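Local coordinates for protein peptide synthase (Silicibacter pomeroyi DSS-3, PDB 2QTP) that is of unknown function but may take part in amino-acid metabolism, and has a variant of the Bacillus chorismate mutase fold, at residues D47-E50 with L51-G55. Numbering follows the deposited sequence.
Sequences DLTE and LMDTG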
# COMPACT_ATOMS: atom_id res chain seq x y z
N ASP A 47 6.38 20.13 -9.98
CA ASP A 47 6.53 20.20 -8.53
C ASP A 47 5.46 19.34 -7.89
O ASP A 47 4.26 19.70 -7.87
CB ASP A 47 6.44 21.67 -8.06
CG ASP A 47 6.55 21.81 -6.55
OD1 ASP A 47 6.61 20.81 -5.80
OD2 ASP A 47 6.55 22.95 -6.07
N LEU A 48 5.91 18.19 -7.38
CA LEU A 48 5.01 17.18 -6.82
C LEU A 48 4.98 17.22 -5.29
O LEU A 48 4.56 16.27 -4.67
CB LEU A 48 5.45 15.80 -7.32
CG LEU A 48 5.55 15.67 -8.84
CD1 LEU A 48 6.17 14.32 -9.32
CD2 LEU A 48 4.13 15.86 -9.46
N THR A 49 5.43 18.32 -4.69
CA THR A 49 5.45 18.50 -3.25
C THR A 49 4.14 18.04 -2.61
O THR A 49 4.15 17.32 -1.61
CB THR A 49 5.73 19.99 -2.92
OG1 THR A 49 7.05 20.31 -3.37
CG2 THR A 49 5.60 20.33 -1.40
N GLU A 50 3.03 18.45 -3.20
CA GLU A 50 1.73 18.18 -2.62
C GLU A 50 1.49 16.67 -2.48
O GLU A 50 0.94 16.22 -1.48
CB GLU A 50 0.63 18.84 -3.48
CG GLU A 50 -0.76 18.76 -2.85
CD GLU A 50 -1.91 19.20 -3.77
OE1 GLU A 50 -1.70 20.01 -4.72
OE2 GLU A 50 -3.03 18.72 -3.49
N LEU A 51 1.94 15.88 -3.45
CA LEU A 51 1.82 14.43 -3.31
C LEU A 51 2.80 13.82 -2.30
O LEU A 51 2.47 12.81 -1.71
CB LEU A 51 1.91 13.70 -4.66
CG LEU A 51 0.66 13.67 -5.54
CD1 LEU A 51 0.97 12.96 -6.85
CD2 LEU A 51 -0.54 13.03 -4.89
N MSE A 52 4.00 14.40 -2.12
CA MSE A 52 4.95 13.91 -1.14
C MSE A 52 4.43 14.17 0.26
O MSE A 52 4.53 13.30 1.13
CB MSE A 52 6.34 14.55 -1.30
CG MSE A 52 7.02 14.34 -2.67
SE MSE A 52 8.83 14.89 -2.75
CE MSE A 52 9.07 14.34 -4.62
N ASP A 53 3.88 15.36 0.49
CA ASP A 53 3.29 15.70 1.79
C ASP A 53 2.10 14.80 2.08
O ASP A 53 1.99 14.28 3.18
CB ASP A 53 2.86 17.16 1.83
CG ASP A 53 4.03 18.13 1.80
OD1 ASP A 53 5.18 17.75 2.10
OD2 ASP A 53 3.77 19.29 1.45
N THR A 54 1.25 14.55 1.09
CA THR A 54 0.10 13.60 1.26
C THR A 54 0.57 12.16 1.54
O THR A 54 0.03 11.47 2.38
CB THR A 54 -0.84 13.62 0.02
OG1 THR A 54 -1.37 14.94 -0.13
CG2 THR A 54 -1.99 12.66 0.14
N GLY A 55 1.60 11.73 0.84
CA GLY A 55 2.19 10.42 1.06
C GLY A 55 2.75 10.24 2.44
O GLY A 55 2.64 9.17 2.99
O HOH W 1 -2.86 15.41 -2.47
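The peptide carbonyl of Glu50 is gripped twice by Thr54: the backbone N, 3.1 Å from Glu50 O, and the hydroxyl OG1, 3.0 Å from it, arrive from opposite sides of the carbonyl plane, each tilted about 30° from it. Threonine suits this place because OG1, anti to its own carbonyl carbon (chi1 -62°), folds back over the preceding turn. A water also donates to Thr54 OG1 at 2.8 Å and, weakly, to Glu50 OE2. A valine here would probably cost Glu50 O its second donor and the water its firmer acceptor. The Asp53 carboxylate lies alongside Thr49, its OD2 3.5 Å from the methyl CG2, while Asp53 N donates to Thr49 O at 2.9 Å. Before the first turn, Asp47 OD1 accepts from Thr49 N at 3.0 Å, forming an Asx turn, and from Thr49 OG1 on its syn side; its negative charge probably interacts favourably with the positive end of the helix dipole. Leu48 is the N-cap residue, and its carbonyl receives Met52 N. This is the start of helix 49-70: Leu48 and Leu51 turn their hydrophobic side chains to His94 and Ala97 of helix 92-98 and to Phe40, whereas polar Thr49, Glu50 and Asp53 occupy the exposed side.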